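Long-range contacts in leucine aminopeptidase A1, chloroplastic (Solanum lycopersicum, PDB 5D8N), which removes N-terminal amino acids from peptides as a magnesium-dependent hexameric aminopeptidase of the M17 family and takes part in wound signalling and insect defence: residues H122-A127 with S160-G165; F171-F176 with L219-A224; G263-V268 with R389-D394; T293-V298 with V347-I352; G427-N432 with W451-E456. The protein carries 1 engineered substitution. All coordinates share one frame; numbering follows the deposited sequence. Where two conformers were deposited one is given.

In the fold
Along the chain the five contacts follow one another, except that interaction 4 falls between the two halves of interaction 3. Interaction 1 packs helices 119-134 and 152-170 in the N-terminal domain. Interaction 2, its centre about 22 Å from that of interaction 1, sets the loop after helix 152-170 against the end of helix 197-221 and so ties the N-terminal region to the catalytic one. The other three lie in the catalytic domain: interactions 4 and 5 belong to one mixed eight-stranded sheet, their centres about 20 Å apart, and interaction 3 packs helices beside it, touching interaction 4 where Leu392 meets Val298. Interaction 3 holds the predicted active-site Arg389; interaction 2 binds a magnesium ion.

Interaction 1. Residues H122-A127 with S160-G165; sequences HSLGQA and SAIATG
The imidazole of His122 presents its edge to helix 152-170: Ala161 O lies in the ring plane, 3.3 Å from CD2, and the methyl CB of Ala161 is 3.6 Å from the same ring carbon. Thr164 CG2 reaches CD2 and NE2 obliquely. The CA-CB bond of His122 points away from the neighbouring helix, but CG stands beside the backbone N (chi1 -68°), and this turn swings the ring back across the interface. Thr164 is itself held in place, since its OG1 donates to Ser160 O at 3.0 Å, on the face of that carbonyl opposite to the one used by its own backbone N. At the centre two glycines meet. Gly125 and Gly165 have their CA atoms 3.9 Å apart, and the helix axes close to 6.5 Å at a crossing angle of -41°, so this is a glycine-mediated close helix crossing within the macro-like N-terminal domain, backbone lying directly on backbone. Weak CA-H...O contacts take the place of side-chain packing there: Gly165 CA faces His122 O at 3.4 Å, and Gly125 CA faces Ile162 O. There is no space for a CB at either glycine. Toward the sheet, Leu124 and Ile162 lie side by side and point the same way, CD2 of the first 4.0 Å from CD1 of the second; both go on to pack against Val142 of strand 139-144.

Interaction 2. Residues F171-F176 with L219-A224; sequences FEDNRF and LVNAPA. With MG (magnesium ion), chain H.
Asp173 OD2 is gripped from two directions. Asn221 ND2 donates to its anti lone pair at 3.0 Å, with the oxygen close to the amide plane, while Arg175 NH2 takes the syn lone pair at 2.7 Å. Arg175 NE completes a side-on, two-nitrogen salt bridge by bonding Asp173 OD1 at 2.9 Å; the bond is nearly straight (176°), and the pairing of two nitrogens with two oxygens limits rotation of both groups. With CG of Asp173 anti to the backbone N (chi1 -165°), the carboxylate is carried toward the helix end, where its plane stands 41° from that of the amide. The amide of Asn221 has further partners: OD1 accepts from Ala514 N, and ND2 also bonds Asn513 OD1. Arg175 NH2, for its part, donates to Glu218 O. The guanidinium lies with one face near Phe176 CE2. The Phe176 ring is in turn sandwiched, with Arg175 CB over the centre of one face and Pro223 CD over the other, 4.2 Å from the ring centroid in a CH-pi contact, while CZ touches Ala222 CB at 4.0 Å. On the far side of the turn, Val220 O and Ala222 O bind a magnesium ion, Ala222 O at 2.1 Å, and four waters fill the remaining positions. The arrangement is an octahedral, largely hydrated metal site at the C-terminal end of helix 197-221, built from main-chain carbonyls.

Interaction 3. Residues G263-V268 with R389-D394; sequences GAYLAV and RLTLAD
Helix 388-401 packs against the short helix 263-269 where Asp394 meets Tyr265 near the start of the latter. Asp394 OD2 accepts from Tyr265 N at 2.9 Å through its anti lone pair, an almost straight bond with an angle of 171°. The side chain brings a negative group to the N-terminal turn of helix 263-269, where the helix dipole would probably stabilise it. Its second oxygen, OD1, is held by Ser374 OG. The two helices run roughly antiparallel, 144° apart, with axes closing to 7.1 Å inside the catalytic domain of the M17 family. Arg389, a predicted active-site residue, directs its CB away. The small Ala264 is consistent with this approach: its CB lies 3.3 Å from Leu390 O and 4.0 Å from Leu390 CB. One turn on, Val268 CG2 touches Leu390 CB at 3.7 Å. Thr391 CG2 fits between Val268 CB and the edge of the Tyr265 ring, 3.9 Å from CD1. This methyl stands anti to the carbonyl carbon (OG1 chi1 68°), an arrangement that turns OG1 to Gly388 O and the methyl to the other helix. Tyr265 OH reaches beyond to Ala355 O on strand 347-358, and Val268 packs on Glu387, a magnesium ligand.

Interaction 4. Residues T293-V298 with V347-I352; sequences TKLALV and VEVHFI
Strands 293-298 and 347-352 run parallel in register, 20° apart, and five backbone hydrogen bonds join them, alternating in direction from Glu348 N to Thr293 O through to Ile352 N to Leu297 O. On the face that holds Leu295, Leu297, Val349 and Phe351, Leu297 CD1 meets Phe351 CE2 at 3.7 Å, the side chains alongside and pointing the same way, and Val349 CG1 at 4.0 Å. Helix 519-527 covers this face through Leu522 and Trp525. The opposite face is polar at Lys294, Glu348 and His350 and apolar at Val298 and Ile352. Glu348 extends with CG anti to the backbone N (chi1 174°), which brings OE2 to His350 NE2 at 2.7 Å; the nitrogen donates to the anti lone pair of OE2, which sits 19° out of the imidazole plane. Lys294 lies alongside with CE 3.3 Å from OE2, but its NZ bonds Gln402 O instead and remains 4.1 Å from OE2. A glutamine in place of Glu348 would probably deprive Lys294 of its nearby opposite charge and weaken the grip on His350 NE2. With ND1 bonded to His281 NE2, the imidazole is held at both nitrogens, and the carboxylate would probably favour a proton on NE2.

Interaction 5. Residues G427-N432 with W451-E456; sequences GAFTPN and WRMPME
Arg452 reaches past strand 426-429 to the turn at Thr430 along an extended chain, its CG anti to the backbone N (chi1 -167°). CB lies beside Ala428 O, and CG comes closer to the same oxygen, at 3.4 Å. Farther out, NE donates to a water at 2.8 Å; that water also accepts from Thr430 N and donates to Met453 O, knitting the two segments together. The side chain crosses that of Thr430 at about a right angle, NH2 3.7 Å from CG2. At the tip NH2 donates to Thr430 O at 2.9 Å, the oxygen lying in the guanidinium plane although the nitrogen stands above the plane of the carbonyl. NH2 also forms a salt bridge with Asp433. With an alanine here, Thr430 O would probably lose this donor and Asp433 its charged mate. The strands themselves are joined by Ala428 N to Trp451 O and by Met453 N to Ala428 O, the latter at 2.8 Å. Away from the arginine, Met453 CB sits 3.4 Å from Phe429 CE2, and Met455 CG touches Phe429 CB at 3.9 Å before its sulfur bends round to Pro431 CD. Thr430 OG1 accepts from Asn432 N in an ST turn that leads into helix 433-446. Across a subunit interface, Trp451 NE1 bonds Arg452 O of the fourth subunit. Strand 426-429, helix 433-446 and strand 450-452 form a beta-alpha-beta crossover, its parallel strands paired here at the margin of the catalytic-domain sheet.

Interaction 1. Residues H122-A127 with S160-G165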
# COMPACT_ATOMS: atom_id res chain seq x y z
N HIS A 122 16.99 22.72 -33.86
CA HIS A 122 17.22 22.79 -32.42
C HIS A 122 18.16 21.69 -31.94
O HIS A 122 19.11 21.96 -31.20
CB HIS A 122 15.92 22.64 -31.63
CG HIS A 122 15.00 23.80 -31.81
ND1 HIS A 122 13.66 23.72 -31.53
CD2 HIS A 122 15.24 25.08 -32.16
CE1 HIS A 122 13.11 24.92 -31.66
NE2 HIS A 122 14.04 25.75 -32.08
N SER A 123 17.90 20.45 -32.34
CA SER A 123 18.76 19.33 -31.94
C SER A 123 20.19 19.53 -32.43
O SER A 123 21.14 19.14 -31.75
CB SER A 123 18.20 18.00 -32.45
OG SER A 123 17.00 17.72 -31.75
N LEU A 124 20.31 19.92 -33.70
CA LEU A 124 21.61 20.15 -34.29
C LEU A 124 22.36 21.14 -33.41
O LEU A 124 23.50 20.89 -33.03
CB LEU A 124 21.50 20.68 -35.71
CG LEU A 124 22.81 21.12 -36.37
CD1 LEU A 124 23.81 19.98 -36.41
CD2 LEU A 124 22.56 21.61 -37.78
N GLY A 125 21.73 22.25 -33.06
CA GLY A 125 22.37 23.22 -32.20
C GLY A 125 22.76 22.63 -30.85
O GLY A 125 23.83 22.99 -30.32
N GLN A 126 21.83 21.91 -30.21
CA GLN A 126 22.10 21.26 -28.94
C GLN A 126 23.32 20.36 -29.08
O GLN A 126 24.16 20.30 -28.18
CB GLN A 126 20.90 20.42 -28.46
CG GLN A 126 19.68 21.24 -28.06
CD GLN A 126 18.37 20.45 -27.95
OE1 GLN A 126 18.35 19.21 -27.90
NE2 GLN A 126 17.26 21.17 -27.98
N ALA A 127 23.41 19.59 -30.17
CA ALA A 127 24.54 18.66 -30.34
C ALA A 127 25.84 19.45 -30.49
O ALA A 127 26.89 19.02 -30.03
CB ALA A 127 24.32 17.75 -31.54
N SER A 160 18.07 30.36 -37.16
CA SER A 160 17.61 30.82 -35.86
C SER A 160 17.31 29.67 -34.90
O SER A 160 17.57 29.76 -33.69
CB SER A 160 16.41 31.74 -35.97
OG SER A 160 15.29 31.02 -36.42
N ALA A 161 16.89 28.54 -35.45
CA ALA A 161 16.68 27.32 -34.69
C ALA A 161 18.01 26.68 -34.26
O ALA A 161 18.14 26.25 -33.12
CB ALA A 161 15.88 26.31 -35.51
N ILE A 162 19.03 26.74 -35.12
CA ILE A 162 20.38 26.32 -34.74
C ILE A 162 20.89 27.17 -33.57
O ILE A 162 21.40 26.63 -32.58
CB ILE A 162 21.34 26.41 -35.92
CG1 ILE A 162 21.08 25.28 -36.93
CG2 ILE A 162 22.80 26.37 -35.47
CD1 ILE A 162 21.69 25.52 -38.30
N ALA A 163 20.71 28.48 -33.68
CA ALA A 163 21.13 29.41 -32.65
C ALA A 163 20.46 29.07 -31.33
O ALA A 163 21.11 29.07 -30.29
CB ALA A 163 20.81 30.85 -33.05
N THR A 164 19.16 28.85 -31.37
CA THR A 164 18.38 28.48 -30.19
C THR A 164 18.96 27.22 -29.55
O THR A 164 19.22 27.17 -28.34
CB THR A 164 16.90 28.25 -30.58
OG1 THR A 164 16.31 29.49 -31.03
CG2 THR A 164 16.13 27.68 -29.45
N GLY A 165 19.25 26.22 -30.37
CA GLY A 165 19.79 24.96 -29.83
C GLY A 165 21.14 25.15 -29.16
O GLY A 165 21.43 24.56 -28.12

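Interaction 2. Residues F171-F176 with L219-A224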
# COMPACT_ATOMS: atom_id res chain seq x y z
N PHE A 171 23.45 26.30 -21.76
CA PHE A 171 23.06 26.77 -20.43
C PHE A 171 23.38 25.72 -19.39
O PHE A 171 23.04 24.55 -19.56
CB PHE A 171 21.57 27.08 -20.40
CG PHE A 171 21.03 27.33 -19.02
CD1 PHE A 171 21.39 28.47 -18.32
CD2 PHE A 171 20.22 26.40 -18.42
CE1 PHE A 171 20.82 28.74 -17.08
CE2 PHE A 171 19.69 26.64 -17.17
CZ PHE A 171 19.96 27.84 -16.52
N GLU A 172 24.03 26.12 -18.31
CA GLU A 172 24.29 25.23 -17.17
C GLU A 172 24.05 26.03 -15.89
O GLU A 172 24.53 27.14 -15.74
CB GLU A 172 25.73 24.69 -17.19
CG GLU A 172 25.90 23.34 -16.50
CD GLU A 172 27.35 22.90 -16.30
OE1 GLU A 172 28.25 23.74 -16.07
OE2 GLU A 172 27.60 21.68 -16.28
N ASP A 173 23.15 25.53 -15.05
CA ASP A 173 22.74 26.24 -13.86
C ASP A 173 23.61 25.76 -12.70
O ASP A 173 23.35 24.71 -12.11
CB ASP A 173 21.24 26.03 -13.60
CG ASP A 173 20.68 27.03 -12.60
OD1 ASP A 173 21.49 27.69 -11.91
OD2 ASP A 173 19.44 27.09 -12.41
N ASN A 174 24.56 26.59 -12.30
CA ASN A 174 25.49 26.25 -11.23
C ASN A 174 25.35 27.10 -9.98
O ASN A 174 26.28 27.19 -9.17
CB ASN A 174 26.92 26.39 -11.74
CG ASN A 174 27.26 25.36 -12.78
OD1 ASN A 174 26.94 24.18 -12.64
ND2 ASN A 174 27.80 25.82 -13.89
N ARG A 175 24.24 27.81 -9.89
CA ARG A 175 24.03 28.71 -8.77
C ARG A 175 24.08 28.02 -7.40
O ARG A 175 24.34 28.69 -6.41
CB ARG A 175 22.68 29.38 -8.94
CG ARG A 175 22.61 30.41 -10.05
CD ARG A 175 21.20 30.97 -10.17
NE ARG A 175 20.28 29.93 -10.61
CZ ARG A 175 18.96 29.95 -10.41
NH1 ARG A 175 18.39 31.03 -9.91
NH2 ARG A 175 18.21 28.91 -10.76
N PHE A 176 23.74 26.73 -7.31
CA PHE A 176 23.62 26.07 -6.01
C PHE A 176 24.60 24.93 -5.77
O PHE A 176 24.37 24.10 -4.89
CB PHE A 176 22.20 25.54 -5.81
CG PHE A 176 21.15 26.54 -6.13
CD1 PHE A 176 20.94 27.63 -5.30
CD2 PHE A 176 20.43 26.46 -7.30
CE1 PHE A 176 20.06 28.63 -5.64
CE2 PHE A 176 19.54 27.45 -7.64
CZ PHE A 176 19.38 28.56 -6.83
N LEU A 219 13.95 29.86 -12.75
CA LEU A 219 12.90 30.03 -11.75
C LEU A 219 12.47 28.67 -11.21
O LEU A 219 12.17 28.55 -10.03
CB LEU A 219 11.72 30.80 -12.33
CG LEU A 219 12.01 32.27 -12.62
CD1 LEU A 219 10.83 32.89 -13.34
CD2 LEU A 219 12.29 33.02 -11.34
N VAL A 220 12.45 27.67 -12.07
CA VAL A 220 12.04 26.32 -11.69
C VAL A 220 13.18 25.59 -10.99
O VAL A 220 12.94 24.91 -10.03
CB VAL A 220 11.55 25.53 -12.92
CG1 VAL A 220 11.18 24.10 -12.53
CG2 VAL A 220 10.35 26.20 -13.56
N ASN A 221 14.38 25.58 -11.55
CA ASN A 221 15.49 24.95 -10.89
C ASN A 221 15.64 25.39 -9.43
O ASN A 221 16.12 24.64 -8.61
CB ASN A 221 16.80 25.27 -11.62
CG ASN A 221 16.99 24.46 -12.88
OD1 ASN A 221 16.31 23.47 -13.13
ND2 ASN A 221 17.90 24.92 -13.71
N ALA A 222 15.47 26.68 -9.16
CA ALA A 222 15.70 27.19 -7.83
C ALA A 222 14.69 26.53 -6.90
O ALA A 222 13.51 26.40 -7.23
CB ALA A 222 15.54 28.70 -7.83
N PRO A 223 15.13 26.17 -5.69
CA PRO A 223 14.24 25.59 -4.70
C PRO A 223 13.39 26.65 -4.01
O PRO A 223 13.67 27.86 -4.09
CB PRO A 223 15.23 24.96 -3.73
CG PRO A 223 16.35 25.95 -3.72
CD PRO A 223 16.47 26.41 -5.14
N ALA A 224 12.36 26.16 -3.34
CA ALA A 224 11.38 27.02 -2.69
C ALA A 224 11.93 27.91 -1.58
O ALA A 224 11.30 28.91 -1.24
CB ALA A 224 10.23 26.18 -2.17
MG MG H . 12.08 25.03 -7.94
O HOH W 1 10.98 27.02 -8.29
O HOH W 2 12.90 23.01 -7.71
O HOH W 3 10.90 25.01 -6.09
O HOH W 4 10.25 24.26 -8.79

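Interaction 3. Residues G263-V268 with R389-D394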
# COMPACT_ATOMS: atom_id res chain seq x y z
N GLY A 263 -11.00 34.45 -2.11
CA GLY A 263 -11.00 33.49 -1.02
C GLY A 263 -10.37 32.14 -1.33
O GLY A 263 -9.90 31.48 -0.40
N ALA A 264 -10.40 31.70 -2.59
CA ALA A 264 -9.80 30.43 -2.94
C ALA A 264 -8.28 30.49 -2.89
O ALA A 264 -7.62 29.67 -2.25
CB ALA A 264 -10.31 29.94 -4.28
N TYR A 265 -7.71 31.53 -3.47
CA TYR A 265 -6.28 31.78 -3.42
C TYR A 265 -5.79 31.99 -1.98
O TYR A 265 -4.83 31.36 -1.54
CB TYR A 265 -5.94 32.97 -4.32
CG TYR A 265 -4.57 33.62 -4.14
CD1 TYR A 265 -3.40 32.88 -4.18
CD2 TYR A 265 -4.44 35.00 -4.09
CE1 TYR A 265 -2.14 33.48 -4.18
CE2 TYR A 265 -3.19 35.62 -4.05
CZ TYR A 265 -2.04 34.86 -4.09
OH TYR A 265 -0.82 35.50 -4.13
N LEU A 266 -6.51 32.82 -1.23
CA LEU A 266 -6.06 33.16 0.10
C LEU A 266 -6.18 32.00 1.06
O LEU A 266 -5.35 31.83 1.94
CB LEU A 266 -6.81 34.38 0.63
CG LEU A 266 -6.46 35.68 -0.09
CD1 LEU A 266 -7.37 36.83 0.32
CD2 LEU A 266 -5.04 36.08 0.23
N ALA A 267 -7.14 31.11 0.82
CA ALA A 267 -7.21 29.91 1.65
C ALA A 267 -5.98 29.00 1.46
O ALA A 267 -5.46 28.44 2.42
CB ALA A 267 -8.47 29.13 1.33
N VAL A 268 -5.53 28.86 0.23
CA VAL A 268 -4.36 28.03 -0.04
C VAL A 268 -3.15 28.66 0.60
O VAL A 268 -2.34 27.99 1.22
CB VAL A 268 -4.10 27.91 -1.56
CG1 VAL A 268 -2.82 27.14 -1.82
CG2 VAL A 268 -5.26 27.18 -2.23
N ARG A 389 -5.31 24.50 -8.29
CA ARG A 389 -6.44 24.94 -9.08
C ARG A 389 -7.25 25.97 -8.35
O ARG A 389 -7.87 26.80 -9.01
CB ARG A 389 -7.32 23.77 -9.50
CG ARG A 389 -7.90 22.99 -8.33
CD ARG A 389 -8.54 21.71 -8.81
NE ARG A 389 -7.53 20.77 -9.26
CZ ARG A 389 -7.78 19.58 -9.81
NH1 ARG A 389 -9.02 19.20 -10.08
NH2 ARG A 389 -6.78 18.83 -10.21
N LEU A 390 -7.22 25.98 -7.02
CA LEU A 390 -7.92 27.02 -6.27
C LEU A 390 -7.30 28.39 -6.55
O LEU A 390 -8.01 29.39 -6.64
CB LEU A 390 -7.94 26.76 -4.76
CG LEU A 390 -9.02 25.87 -4.15
CD1 LEU A 390 -9.17 24.57 -4.92
CD2 LEU A 390 -8.70 25.56 -2.69
N THR A 391 -5.98 28.45 -6.54
CA THR A 391 -5.31 29.71 -6.81
C THR A 391 -5.61 30.17 -8.22
O THR A 391 -5.79 31.36 -8.50
CB THR A 391 -3.79 29.65 -6.57
OG1 THR A 391 -3.15 28.81 -7.53
CG2 THR A 391 -3.52 29.13 -5.17
N LEU A 392 -5.65 29.21 -9.14
CA LEU A 392 -5.97 29.55 -10.53
C LEU A 392 -7.38 30.07 -10.71
O LEU A 392 -7.64 30.90 -11.58
CB LEU A 392 -5.77 28.36 -11.45
CG LEU A 392 -4.31 27.99 -11.74
CD1 LEU A 392 -4.27 26.63 -12.41
CD2 LEU A 392 -3.67 29.04 -12.64
N ALA A 393 -8.31 29.58 -9.90
CA ALA A 393 -9.67 30.08 -9.96
C ALA A 393 -9.75 31.61 -9.84
O ALA A 393 -10.31 32.31 -10.68
CB ALA A 393 -10.50 29.41 -8.88
N ASP A 394 -9.11 32.14 -8.81
CA ASP A 394 -9.05 33.57 -8.60
C ASP A 394 -8.19 34.33 -9.62
O ASP A 394 -8.52 35.46 -10.02
CB ASP A 394 -8.61 33.87 -7.16
CG ASP A 394 -9.76 33.66 -6.16
OD1 ASP A 394 -10.90 34.05 -6.51
OD2 ASP A 394 -9.50 33.17 -5.02

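Interaction 4. Residues T293-V298 with V347-I352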
# COMPACT_ATOMS: atom_id res chain seq x y z
N THR A 293 -5.12 43.81 -29.71
CA THR A 293 -5.81 42.63 -29.21
C THR A 293 -5.38 42.38 -27.77
O THR A 293 -4.19 42.40 -27.47
CB THR A 293 -5.42 41.40 -30.06
OG1 THR A 293 -5.85 41.63 -31.41
CG2 THR A 293 -6.13 40.13 -29.59
N LYS A 294 -6.34 42.18 -26.86
CA LYS A 294 -6.07 42.03 -25.43
C LYS A 294 -6.02 40.57 -25.03
O LYS A 294 -7.00 39.82 -25.18
CB LYS A 294 -7.11 42.77 -24.60
CG LYS A 294 -7.05 44.28 -24.80
CD LYS A 294 -8.13 45.04 -24.04
CE LYS A 294 -7.86 44.97 -22.53
NZ LYS A 294 -8.89 45.66 -21.70
N LEU A 295 -4.85 40.14 -24.57
CA LEU A 295 -4.59 38.74 -24.22
C LEU A 295 -4.14 38.66 -22.77
O LEU A 295 -3.47 39.56 -22.26
CB LEU A 295 -3.51 38.18 -25.13
CG LEU A 295 -3.67 38.43 -26.64
CD1 LEU A 295 -2.41 38.00 -27.37
CD2 LEU A 295 -4.87 37.67 -27.19
N ALA A 296 -4.41 37.52 -22.13
CA ALA A 296 -3.79 37.19 -20.86
C ALA A 296 -3.08 35.83 -20.88
O ALA A 296 -3.58 34.84 -21.39
CB ALA A 296 -4.81 37.21 -19.72
N LEU A 297 -2.01 35.78 -20.10
CA LEU A 297 -1.27 34.56 -19.85
C LEU A 297 -1.24 34.38 -18.35
O LEU A 297 -0.67 35.22 -17.64
CB LEU A 297 0.15 34.69 -20.40
CG LEU A 297 0.26 34.93 -21.90
CD1 LEU A 297 1.70 35.14 -22.30
CD2 LEU A 297 -0.32 33.72 -22.63
N VAL A 298 -1.86 33.31 -17.87
CA VAL A 298 -1.98 33.01 -16.46
C VAL A 298 -1.16 31.77 -16.10
O VAL A 298 -1.29 30.72 -16.74
CB VAL A 298 -3.45 32.74 -16.10
CG1 VAL A 298 -3.56 32.35 -14.63
CG2 VAL A 298 -4.26 33.98 -16.38
N VAL A 347 -0.77 44.26 -29.81
CA VAL A 347 -1.18 43.38 -28.70
C VAL A 347 -0.98 44.07 -27.35
O VAL A 347 -0.02 44.81 -27.10
CB VAL A 347 -0.45 42.02 -28.66
CG1 VAL A 347 -0.83 41.13 -29.84
CG2 VAL A 347 1.06 42.21 -28.63
N GLU A 348 -1.90 43.76 -26.46
CA GLU A 348 -1.76 44.09 -25.06
C GLU A 348 -1.81 42.77 -24.31
O GLU A 348 -2.75 42.02 -24.49
CB GLU A 348 -2.88 45.03 -24.60
CG GLU A 348 -2.93 45.34 -23.12
CD GLU A 348 -4.13 46.21 -22.73
OE1 GLU A 348 -4.37 47.25 -23.37
OE2 GLU A 348 -4.81 45.89 -21.73
N VAL A 349 -0.77 42.47 -23.54
CA VAL A 349 -0.66 41.16 -22.90
C VAL A 349 -0.55 41.31 -21.40
O VAL A 349 0.37 41.95 -20.88
CB VAL A 349 0.56 40.36 -23.38
CG1 VAL A 349 0.55 38.95 -22.80
CG2 VAL A 349 0.56 40.23 -24.90
N HIS A 350 -1.48 40.66 -20.70
CA HIS A 350 -1.44 40.62 -19.24
C HIS A 350 -0.85 39.31 -18.76
O HIS A 350 -1.20 38.23 -19.26
CB HIS A 350 -2.86 40.77 -18.72
CG HIS A 350 -3.48 42.08 -19.09
ND1 HIS A 350 -3.55 43.13 -18.20
CD2 HIS A 350 -4.06 42.51 -20.23
CE1 HIS A 350 -4.07 44.18 -18.81
NE2 HIS A 350 -4.46 43.80 -20.02
N PHE A 351 0.18 39.42 -17.92
CA PHE A 351 0.83 38.25 -17.34
C PHE A 351 0.46 38.16 -15.87
O PHE A 351 0.72 39.08 -15.09
CB PHE A 351 2.35 38.34 -17.47
CG PHE A 351 2.85 38.67 -18.84
CD1 PHE A 351 2.80 39.98 -19.32
CD2 PHE A 351 3.32 37.68 -19.67
CE1 PHE A 351 3.31 40.27 -20.58
CE2 PHE A 351 3.73 37.95 -20.97
CZ PHE A 351 3.73 39.24 -21.43
N ILE A 352 -0.20 37.07 -15.48
CA ILE A 352 -0.83 36.96 -14.16
C ILE A 352 -0.44 35.69 -13.42
O ILE A 352 -0.53 34.61 -13.98
CB ILE A 352 -2.35 37.05 -14.33
CG1 ILE A 352 -2.75 38.45 -14.80
CG2 ILE A 352 -3.06 36.72 -13.03
CD1 ILE A 352 -4.10 38.50 -15.46

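Interaction 5. Residues G427-N432 with W451-E456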
# COMPACT_ATOMS: atom_id res chain seq x y z
N GLY A 427 -1.03 18.61 -22.23
CA GLY A 427 -2.42 18.52 -22.62
C GLY A 427 -3.06 19.90 -22.69
O GLY A 427 -2.97 20.68 -21.75
N ALA A 428 -3.80 20.14 -23.76
CA ALA A 428 -4.47 21.40 -24.01
C ALA A 428 -5.97 21.17 -23.95
O ALA A 428 -6.52 20.28 -24.63
CB ALA A 428 -4.08 21.94 -25.39
N PHE A 429 -6.65 22.01 -23.18
CA PHE A 429 -8.08 21.90 -22.98
C PHE A 429 -8.74 23.25 -23.25
O PHE A 429 -8.34 24.24 -22.66
CB PHE A 429 -8.41 21.52 -21.54
CG PHE A 429 -7.83 20.19 -21.12
CD1 PHE A 429 -6.55 20.11 -20.65
CD2 PHE A 429 -8.64 19.08 -21.04
CE1 PHE A 429 -6.02 18.91 -20.24
CE2 PHE A 429 -8.12 17.87 -20.64
CZ PHE A 429 -6.79 17.78 -20.27
N THR A 430 -9.71 23.26 -24.16
CA THR A 430 -10.43 24.50 -24.43
C THR A 430 -11.83 24.22 -24.96
O THR A 430 -12.02 23.28 -25.71
CB THR A 430 -9.67 25.38 -25.44
OG1 THR A 430 -10.39 26.59 -25.69
CG2 THR A 430 -9.47 24.66 -26.75
N PRO A 431 -12.82 25.05 -24.57
CA PRO A 431 -14.12 25.06 -25.24
C PRO A 431 -14.06 25.67 -26.63
O PRO A 431 -15.03 25.60 -27.37
CB PRO A 431 -14.99 25.93 -24.33
CG PRO A 431 -14.24 26.05 -23.03
CD PRO A 431 -12.79 25.94 -23.40
N ASN A 432 -12.97 26.34 -26.98
CA ASN A 432 -12.96 27.22 -28.13
C ASN A 432 -12.10 26.62 -29.26
O ASN A 432 -10.86 26.56 -29.16
CB ASN A 432 -12.46 28.61 -27.68
CG ASN A 432 -13.24 29.18 -26.48
OD1 ASN A 432 -12.75 29.23 -25.34
ND2 ASN A 432 -14.43 29.73 -26.76
N TRP A 451 -1.00 18.42 -27.11
CA TRP A 451 -2.08 17.67 -27.73
C TRP A 451 -3.38 18.08 -27.06
O TRP A 451 -3.50 18.08 -25.83
CB TRP A 451 -1.85 16.17 -27.53
CG TRP A 451 -2.76 15.27 -28.32
CD1 TRP A 451 -3.92 14.69 -27.89
CD2 TRP A 451 -2.60 14.87 -29.69
NE1 TRP A 451 -4.46 13.89 -28.89
CE2 TRP A 451 -3.65 13.97 -29.99
CE3 TRP A 451 -1.70 15.24 -30.70
CZ2 TRP A 451 -3.84 13.46 -31.27
CZ3 TRP A 451 -1.82 14.63 -31.96
CH2 TRP A 451 -2.89 13.75 -32.23
N ARG A 452 -4.38 18.42 -27.88
CA ARG A 452 -5.67 18.76 -27.33
C ARG A 452 -6.35 17.52 -26.74
O ARG A 452 -6.30 16.42 -27.30
CB ARG A 452 -6.56 19.38 -28.39
CG ARG A 452 -7.79 20.03 -27.79
CD ARG A 452 -8.79 20.45 -28.86
NE ARG A 452 -9.92 21.20 -28.32
CZ ARG A 452 -10.92 21.70 -29.05
NH1 ARG A 452 -10.88 21.63 -30.36
NH2 ARG A 452 -11.88 22.41 -28.47
N MET A 453 -6.98 17.73 -25.59
CA MET A 453 -7.76 16.69 -24.93
C MET A 453 -9.17 17.21 -24.71
O MET A 453 -9.40 18.42 -24.65
CB MET A 453 -7.12 16.38 -23.56
CG MET A 453 -5.73 15.81 -23.69
SD MET A 453 -5.78 14.09 -24.24
CE MET A 453 -6.32 13.28 -22.75
N PRO A 454 -10.14 16.30 -24.63
CA PRO A 454 -11.53 16.75 -24.69
C PRO A 454 -12.02 17.26 -23.34
O PRO A 454 -11.78 16.64 -22.31
CB PRO A 454 -12.27 15.47 -25.06
CG PRO A 454 -11.45 14.37 -24.43
CD PRO A 454 -10.02 14.83 -24.57
N MET A 455 -12.81 18.32 -23.35
CA MET A 455 -13.53 18.73 -22.17
C MET A 455 -14.89 18.05 -22.07
O MET A 455 -15.92 18.64 -22.42
CB MET A 455 -13.64 20.25 -22.14
CG MET A 455 -12.25 20.83 -21.90
SD MET A 455 -12.24 22.59 -21.57
CE MET A 455 -13.01 22.61 -19.96
N GLU A 456 -14.86 16.75 -21.79
CA GLU A 456 -16.05 15.92 -21.80
C GLU A 456 -17.04 16.33 -20.70
O GLU A 456 -16.77 16.10 -19.52
CB GLU A 456 -15.65 14.46 -21.63
CG GLU A 456 -16.79 13.49 -21.43
CD GLU A 456 -17.88 13.59 -22.50
OE1 GLU A 456 -17.54 13.70 -23.70
OE2 GLU A 456 -19.08 13.61 -22.15
O HOH W 5 -10.46 20.76 -25.56
O HOH W 6 -13.08 20.02 -25.83